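Local coordinates for protein Cow rumen GH26 endo-mannanase (Metagenome, PDB 6UEH) that probably hydrolyses internal beta-1,4-mannosidic linkages of mannans such as galactomannan, using a GH26 catalytic barrel that follows a CBM6-like accessory module, at residues A365-P368 against D369-Q372; Q295-R298 against L299-K303. All blocks are in the same frame, centred on the assembly; numbering follows the deposited sequence.

Contact 1. Residues A365-P368 against D369-Q372; sequences AWSP and DSIQ
Ser367 and Ser370 face each other across one turn of chain. Among the backbone bonds, Ser370 N donates to Ser367 O at 3.0 Å, reaching it from above the carbonyl plane, 58° out of it. One residue on, Ile371 N takes Pro368 O at 3.3 Å, again from above that plane. Both bonds step back three residues, as 3-10 geometry requires.

The hydroxyls add weaker links. Ser367 OG lies between its own N and carbonyl carbon (chi1 72°), which lets it accept a weak bond from Asp369 N at 3.3 Å. Ser370 OG in turn accepts a long, weak bond from Ser367 N at 3.4 Å, while its stronger partner is Glu315. Water bridges the two sides: one molecule lies 3.0 Å from Ser367 OG and is weakly bonded to Ser370 OG, and a second, 2.8 Å from Ser367 OG, donates weakly to Asp369 OD2.

Van der Waals contact is slight, with Trp366 CB 3.8 Å from Ser370 OG. The indole instead meets the nearly parallel ring of Tyr364, and its NE1 bonds Gly316 O. A weak ST turn at Ser367 thus leads into a 3-10 segment, in the loop that follows barrel strand 357-362.

Contact 2. Residues Q295-R298 against L299-K303; sequences QLQR and LQDEK
The amide of Gln297 and the carboxylate of Asp301 meet with their planes 50° apart. Asp301 OD1 lies in the amide plane and receives NE2 at 3.0 Å, yet the donor stands above the carboxylate, 51° out of its plane. Gln297 gets there by bending at chi2 (65°), which turns its amide toward Asp301, one helical turn ahead. The amide of Gln300 is turned steeply to that of Gln297, and one water accepts from both, 3.1 Å from Gln297 NE2 and 3.3 Å from Gln300 NE2; Gln300 OE1 accepts from His355 N, and its NE2 also bonds Asp353 O. An alanine here removes the amide, and the Asp301 carboxylate would probably be freer to turn, the water keeping Gln300 NE2 as its one partner of the two.

On another side of the helix, the guanidinium edge of Arg298 meets Gln295: NH1 donates in plane to a lone pair of OE1 at 2.8 Å, an oxygen also hydrogen-bonded to Thr221 OG1, while NH2 forms a salt bridge with Glu222.

A Schellman motif closes the helix, the amide after Lys303 reaching back to Leu299 O and Lys303 N bonding Gln300 O at 3.0 Å, with positive phi at Lys303. Leu296 CD2 and Leu299 CD1 are 4.2 Å apart; both leucines pack on Leu306 of strand 306-309, and Leu299 also on Thr221, Val224 and Ile225 of helix 220-230.

In the fold
From the N terminus, the chain first builds the CBM6-like beta module with its calcium site, then enters the GH26 barrel. Contact 2 comes first, finishing helix 280-301 just ahead of strand 306-309. After helix 334-351 and strand 357-362 comes contact 1, a turn in the loop leading to strand 382-387. Each closes only a local turn, so the two neither nest nor cross; their centres lie about 35 Å apart. Strands 306-309 and 357-362 are parallel neighbours in the barrel: contact 2 packs on the first and joins the loop before the second, whereas contact 1 joins the loops that follow the two.

Contact 1. Residues A365-P368 against D369-Q372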
loop_
_atom_site.group_PDB
_atom_site.type_symbol
_atom_site.label_atom_id
_atom_site.label_comp_id
_atom_site.label_asym_id
_atom_site.label_seq_id
_atom_site.Cartn_x
_atom_site.Cartn_y
_atom_site.Cartn_z
ATOM N N ALA A 365 3.765 -3.167 4.836
ATOM C CA ALA A 365 4.123 -4.543 4.524
ATOM C C ALA A 365 5.478 -4.915 5.112
ATOM O O ALA A 365 6.209 -5.718 4.535
ATOM C CB ALA A 365 4.125 -4.756 3.020
ATOM N N TRP A 366 5.807 -4.329 6.260
ATOM C CA TRP A 366 7.096 -4.575 6.902
ATOM C C TRP A 366 7.266 -6.039 7.293
ATOM O O TRP A 366 8.333 -6.622 7.114
ATOM C CB TRP A 366 7.262 -3.697 8.149
ATOM C CG TRP A 366 7.001 -2.239 7.932
ATOM C CD1 TRP A 366 6.118 -1.455 8.619
ATOM C CD2 TRP A 366 7.631 -1.382 6.970
ATOM N NE1 TRP A 366 6.158 -0.168 8.144
ATOM C CE2 TRP A 366 7.078 -0.096 7.130
ATOM C CE3 TRP A 366 8.608 -1.577 5.987
ATOM C CZ2 TRP A 366 7.469 0.988 6.348
ATOM C CZ3 TRP A 366 8.993 -0.500 5.209
ATOM C CH2 TRP A 366 8.424 0.767 5.394
ATOM N N SER A 367 6.199 -6.621 7.832
ATOM C CA SER A 367 6.228 -7.988 8.330
ATOM C C SER A 367 4.810 -8.550 8.294
ATOM O O SER A 367 3.865 -7.803 8.048
ATOM C CB SER A 367 6.800 -8.026 9.751
ATOM O OG SER A 367 5.878 -7.494 10.686
ATOM N N PRO A 368 4.650 -9.866 8.520
ATOM C CA PRO A 368 3.292 -10.413 8.617
ATOM C C PRO A 368 2.438 -9.734 9.690
ATOM O O PRO A 368 1.219 -9.655 9.533
ATOM C CB PRO A 368 3.536 -11.882 8.969
ATOM C CG PRO A 368 4.848 -12.190 8.345
ATOM C CD PRO A 368 5.668 -10.935 8.470
ATOM N N ASP A 369 3.070 -9.241 10.753
ATOM C CA ASP A 369 2.350 -8.594 11.850
ATOM C C ASP A 369 1.742 -7.251 11.451
ATOM O O ASP A 369 0.938 -6.683 12.194
ATOM C CB ASP A 369 3.275 -8.396 13.054
ATOM C CG ASP A 369 3.566 -9.691 13.788
ATOM O OD1 ASP A 369 2.816 -10.674 13.593
ATOM O OD2 ASP A 369 4.539 -9.723 14.571
ATOM N N SER A 370 2.125 -6.744 10.283
ATOM C CA SER A 370 1.576 -5.487 9.785
ATOM C C SER A 370 0.067 -5.583 9.568
ATOM O O SER A 370 -0.627 -4.568 9.532
ATOM C CB SER A 370 2.267 -5.074 8.483
ATOM O OG SER A 370 3.608 -4.689 8.721
ATOM N N ILE A 371 -0.434 -6.808 9.434
ATOM C CA ILE A 371 -1.857 -7.036 9.204
ATOM C C ILE A 371 -2.679 -6.813 10.475
ATOM O O ILE A 371 -3.904 -6.722 10.422
ATOM C CB ILE A 371 -2.116 -8.461 8.678
ATOM C CG1 ILE A 371 -3.446 -8.524 7.919
ATOM C CG2 ILE A 371 -2.074 -9.476 9.819
ATOM C CD1 ILE A 371 -3.771 -9.902 7.376
ATOM N N GLN A 372 -2.003 -6.713 11.615
ATOM C CA GLN A 372 -2.693 -6.478 12.881
ATOM C C GLN A 372 -3.264 -5.063 12.955
ATOM O O GLN A 372 -4.053 -4.753 13.846
ATOM C CB GLN A 372 -1.756 -6.730 14.062
ATOM C CG GLN A 372 -1.275 -8.170 14.163
ATOM C CD GLN A 372 -0.544 -8.448 15.458
ATOM O OE1 GLN A 372 -0.764 -7.774 16.465
ATOM N NE2 GLN A 372 0.335 -9.444 15.440
HETATM O O HOH W 1 4.552 -5.054 11.928
HETATM O O HOH W 2 6.810 -7.586 13.368
#

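Contact 2. Residues Q295-R298 against L299-K303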
loop_
_atom_site.group_PDB
_atom_site.type_symbol
_atom_site.label_atom_id
_atom_site.label_comp_id
_atom_site.label_asym_id
_atom_site.label_seq_id
_atom_site.Cartn_x
_atom_site.Cartn_y
_atom_site.Cartn_z
ATOM N N GLN A 295 -18.710 18.768 8.216
ATOM C CA GLN A 295 -18.253 19.006 6.853
ATOM C C GLN A 295 -18.632 17.859 5.917
ATOM O O GLN A 295 -19.027 18.089 4.773
ATOM C CB GLN A 295 -16.740 19.231 6.836
ATOM C CG GLN A 295 -16.321 20.456 7.620
ATOM C CD GLN A 295 -17.092 21.695 7.202
ATOM O OE1 GLN A 295 -17.244 21.973 6.013
ATOM N NE2 GLN A 295 -17.595 22.441 8.182
ATOM N N LEU A 296 -18.513 16.630 6.408
ATOM C CA LEU A 296 -18.853 15.452 5.615
ATOM C C LEU A 296 -20.343 15.410 5.295
ATOM O O LEU A 296 -20.745 14.896 4.249
ATOM C CB LEU A 296 -18.434 14.176 6.347
ATOM C CG LEU A 296 -16.922 14.035 6.550
ATOM C CD1 LEU A 296 -16.586 12.742 7.283
ATOM C CD2 LEU A 296 -16.203 14.105 5.207
ATOM N N GLN A 297 -21.152 15.953 6.200
ATOM C CA GLN A 297 -22.595 16.017 6.002
ATOM C C GLN A 297 -22.943 16.959 4.857
ATOM O O GLN A 297 -23.855 16.690 4.076
ATOM C CB GLN A 297 -23.299 16.463 7.286
ATOM C CG GLN A 297 -24.813 16.549 7.160
ATOM C CD GLN A 297 -25.455 15.196 6.916
ATOM O OE1 GLN A 297 -25.201 14.238 7.648
ATOM N NE2 GLN A 297 -26.288 15.108 5.880
ATOM N N ARG A 298 -22.215 18.069 4.765
ATOM C CA ARG A 298 -22.395 19.015 3.667
ATOM C C ARG A 298 -22.155 18.310 2.330
ATOM O O ARG A 298 -22.906 18.500 1.371
ATOM C CB ARG A 298 -21.451 20.210 3.817
ATOM C CG ARG A 298 -21.663 21.040 5.076
ATOM C CD ARG A 298 -20.592 22.115 5.192
ATOM N NE ARG A 298 -20.686 23.084 4.104
ATOM C CZ ARG A 298 -19.678 23.843 3.693
ATOM N NH1 ARG A 298 -18.492 23.733 4.269
ATOM N NH2 ARG A 298 -19.851 24.706 2.702
ATOM N N LEU A 299 -21.111 17.485 2.283
ATOM C CA LEU A 299 -20.820 16.684 1.098
ATOM C C LEU A 299 -21.973 15.735 0.805
ATOM O O LEU A 299 -22.422 15.636 -0.333
ATOM C CB LEU A 299 -19.519 15.894 1.272
ATOM C CG LEU A 299 -18.230 16.710 1.371
ATOM C CD1 LEU A 299 -17.020 15.785 1.443
ATOM C CD2 LEU A 299 -18.111 17.664 0.197
ATOM N N GLN A 300 -22.455 15.046 1.836
ATOM C CA GLN A 300 -23.565 14.113 1.658
ATOM C C GLN A 300 -24.823 14.845 1.198
ATOM O O GLN A 300 -25.559 14.348 0.343
ATOM C CB GLN A 300 -23.843 13.336 2.949
ATOM C CG GLN A 300 -24.988 12.333 2.817
ATOM C CD GLN A 300 -24.977 11.265 3.901
ATOM O OE1 GLN A 300 -24.343 10.221 3.752
ATOM N NE2 GLN A 300 -25.688 11.522 4.995
ATOM N N ASP A 301 -25.055 16.031 1.756
ATOM C CA ASP A 301 -26.186 16.865 1.355
ATOM C C ASP A 301 -26.156 17.180 -0.135
ATOM O O ASP A 301 -27.196 17.208 -0.793
ATOM C CB ASP A 301 -26.206 18.176 2.148
ATOM C CG ASP A 301 -26.668 17.991 3.578
ATOM O OD1 ASP A 301 -27.354 16.988 3.862
ATOM O OD2 ASP A 301 -26.357 18.864 4.417
ATOM N N GLU A 302 -24.961 17.428 -0.660
ATOM C CA GLU A 302 -24.799 17.772 -2.067
ATOM C C GLU A 302 -24.459 16.541 -2.906
ATOM O O GLU A 302 -23.991 16.663 -4.039
ATOM C CB GLU A 302 -23.715 18.841 -2.232
ATOM C CG GLU A 302 -23.926 20.087 -1.373
ATOM C CD GLU A 302 -25.075 20.960 -1.851
ATOM O OE1 GLU A 302 -25.550 20.761 -2.989
ATOM O OE2 GLU A 302 -25.497 21.856 -1.085
ATOM N N LYS A 303 -24.699 15.363 -2.332
ATOM C CA LYS A 303 -24.522 14.083 -3.020
ATOM C C LYS A 303 -23.101 13.890 -3.543
ATOM O O LYS A 303 -22.898 13.451 -4.677
ATOM C CB LYS A 303 -25.525 13.953 -4.172
ATOM C CG LYS A 303 -26.975 13.977 -3.724
ATOM C CD LYS A 303 -27.924 13.770 -4.893
ATOM C CE LYS A 303 -29.366 13.702 -4.416
ATOM N NZ LYS A 303 -29.556 12.613 -3.411
HETATM O O HOH W 3 -28.178 13.478 4.078
#